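Side-chain contact in tumor necrosis factor receptor superfamily member 16 (Rattus norvegicus, PDB 4F42), which serves as a low-affinity neurotrophin receptor whose intracellular death domain probably relays signals inside the cell: residues H27-L32 / E37-F42. Numbering follows the deposited sequence.
Sequences HLAGEL and EHIDSF
The flat group that Ile39 meets is the peptide joining Ala29 to Gly30: the terminal methyl of Ile39, CD1, sits over one face, almost straight above the nitrogen, with Ile39 CD1 3.8 Å from Gly30 N. On the other segment, one face of the Phe42 ring has Ser41 OG above it, 4.1 Å from the ring plane and shifted toward the rim. The His38 ring meets Tyr34 edge-to-face.

Back at the contact, Ala29 CB touches two atoms of the same branch, lying 3.9 Å from Ile39 CD1 and equally far from Ile39 CG1. That branch reaches across because Ile39 CG1 stands anti to the carbonyl carbon (chi1 -56°) and the chain then runs on extended to CD1. With just the Ala29 methyl and Gly30 at the point of contact, the backbones approach closely, Ala29 CA to Ile39 CA at 6.9 Å. This is the apolar seam between the second and third helices, 24-32 and the short 36-41, of the six-helix death-domain fold. Trp25 and Arg26 also pack on Ile39, while Leu52 of helix 48-56 touches both Ala29 and Phe42. A salt bridge from Asp40 OD1 to Arg26 NH2 ties the same two helices together. Within 37-42, Ser41 OG turns back to donate to His38 O at 2.6 Å, approaching one lone pair of the oxygen within the carbonyl plane, at 145° to the C=O bond.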
loop_
_atom_site.group_PDB
_atom_site.type_symbol
_atom_site.label_atom_id
_atom_site.label_comp_id
_atom_site.label_asym_id
_atom_site.label_seq_id
_atom_site.Cartn_x
_atom_site.Cartn_y
_atom_site.Cartn_z
ATOM N N HIS A 27 -5.878 6.887 1.793
ATOM C CA HIS A 27 -4.917 7.976 1.987
ATOM C C HIS A 27 -3.619 7.659 1.245
ATOM O O HIS A 27 -3.075 8.505 0.532
ATOM C CB HIS A 27 -4.655 8.221 3.485
ATOM C CG HIS A 27 -5.904 8.272 4.320
ATOM N ND1 HIS A 27 -5.950 7.814 5.619
ATOM C CD2 HIS A 27 -7.156 8.705 4.030
ATOM C CE1 HIS A 27 -7.172 7.980 6.098
ATOM N NE2 HIS A 27 -7.920 8.521 5.153
ATOM N N LEU A 28 -3.157 6.419 1.399
ATOM C CA LEU A 28 -1.946 5.940 0.728
ATOM C C LEU A 28 -2.082 5.960 -0.789
ATOM O O LEU A 28 -1.183 6.426 -1.493
ATOM C CB LEU A 28 -1.589 4.536 1.214
ATOM C CG LEU A 28 -0.477 3.778 0.503
ATOM C CD1 LEU A 28 0.856 4.466 0.730
ATOM C CD2 LEU A 28 -0.436 2.359 1.024
ATOM N N ALA A 29 -3.204 5.454 -1.292
ATOM C CA ALA A 29 -3.450 5.440 -2.721
ATOM C C ALA A 29 -3.367 6.855 -3.297
ATOM O O ALA A 29 -2.759 7.060 -4.344
ATOM C CB ALA A 29 -4.774 4.813 -3.021
ATOM N N GLY A 30 -3.955 7.827 -2.597
ATOM C CA GLY A 30 -3.834 9.235 -2.972
ATOM C C GLY A 30 -2.385 9.639 -3.178
ATOM O O GLY A 30 -2.039 10.230 -4.200
ATOM N N GLU A 31 -1.539 9.295 -2.204
ATOM C CA GLU A 31 -0.100 9.567 -2.243
ATOM C C GLU A 31 0.611 8.847 -3.397
ATOM O O GLU A 31 1.552 9.381 -3.988
ATOM C CB GLU A 31 0.533 9.200 -0.894
ATOM C CG GLU A 31 2.039 9.420 -0.771
ATOM C CD GLU A 31 2.493 10.855 -1.046
ATOM O OE1 GLU A 31 1.721 11.817 -0.798
ATOM O OE2 GLU A 31 3.650 11.018 -1.499
ATOM N N LEU A 32 0.153 7.641 -3.717
ATOM C CA LEU A 32 0.726 6.869 -4.825
ATOM C C LEU A 32 0.255 7.377 -6.201
ATOM O O LEU A 32 0.723 6.910 -7.247
ATOM C CB LEU A 32 0.446 5.376 -4.640
ATOM C CG LEU A 32 1.033 4.683 -3.403
ATOM C CD1 LEU A 32 0.474 3.282 -3.296
ATOM C CD2 LEU A 32 2.549 4.640 -3.459
ATOM N N GLU A 37 -11.871 8.575 -7.893
ATOM C CA GLU A 37 -12.779 7.623 -8.546
ATOM C C GLU A 37 -12.085 6.311 -8.880
ATOM O O GLU A 37 -12.716 5.250 -8.848
ATOM C CB GLU A 37 -13.388 8.227 -9.808
ATOM C CG GLU A 37 -14.245 9.466 -9.552
ATOM C CD GLU A 37 -13.433 10.751 -9.379
ATOM O OE1 GLU A 37 -12.219 10.761 -9.706
ATOM O OE2 GLU A 37 -14.018 11.757 -8.917
ATOM N N HIS A 38 -10.792 6.397 -9.203
ATOM C CA HIS A 38 -9.934 5.225 -9.378
ATOM C C HIS A 38 -9.873 4.447 -8.049
ATOM O O HIS A 38 -10.074 3.227 -8.032
ATOM C CB HIS A 38 -8.541 5.666 -9.834
ATOM C CG HIS A 38 -7.731 4.597 -10.502
ATOM N ND1 HIS A 38 -7.990 3.250 -10.356
ATOM C CD2 HIS A 38 -6.627 4.685 -11.287
ATOM C CE1 HIS A 38 -7.097 2.557 -11.045
ATOM N NE2 HIS A 38 -6.257 3.405 -11.616
ATOM N N ILE A 39 -9.617 5.156 -6.946
ATOM C CA ILE A 39 -9.647 4.560 -5.598
ATOM C C ILE A 39 -11.005 3.913 -5.314
ATOM O O ILE A 39 -11.069 2.752 -4.909
ATOM C CB ILE A 39 -9.319 5.598 -4.488
ATOM C CG1 ILE A 39 -7.960 6.248 -4.752
ATOM C CG2 ILE A 39 -9.344 4.946 -3.112
ATOM C CD1 ILE A 39 -7.580 7.348 -3.782
ATOM N N ASP A 40 -12.082 4.665 -5.531
ATOM C CA ASP A 40 -13.439 4.147 -5.369
ATOM C C ASP A 40 -13.675 2.863 -6.177
ATOM O O ASP A 40 -14.444 2.014 -5.753
ATOM C CB ASP A 40 -14.491 5.197 -5.760
ATOM C CG ASP A 40 -14.588 6.355 -4.769
ATOM O OD1 ASP A 40 -14.201 6.199 -3.586
ATOM O OD2 ASP A 40 -15.069 7.433 -5.188
ATOM N N SER A 41 -13.004 2.715 -7.319
ATOM C CA SER A 41 -13.132 1.512 -8.137
ATOM C C SER A 41 -12.656 0.245 -7.421
ATOM O O SER A 41 -13.090 -0.862 -7.770
ATOM C CB SER A 41 -12.387 1.666 -9.463
ATOM O OG SER A 41 -11.046 1.201 -9.369
ATOM N N PHE A 42 -11.773 0.399 -6.429
ATOM C CA PHE A 42 -11.209 -0.764 -5.722
ATOM C C PHE A 42 -12.112 -1.219 -4.598
ATOM O O PHE A 42 -11.937 -2.312 -4.064
ATOM C CB PHE A 42 -9.798 -0.487 -5.180
ATOM C CG PHE A 42 -8.731 -0.439 -6.242
ATOM C CD1 PHE A 42 -8.317 -1.595 -6.889
ATOM C CD2 PHE A 42 -8.129 0.763 -6.583
ATOM C CE1 PHE A 42 -7.330 -1.553 -7.887
ATOM C CE2 PHE A 42 -7.136 0.815 -7.565
ATOM C CZ PHE A 42 -6.741 -0.343 -8.219
#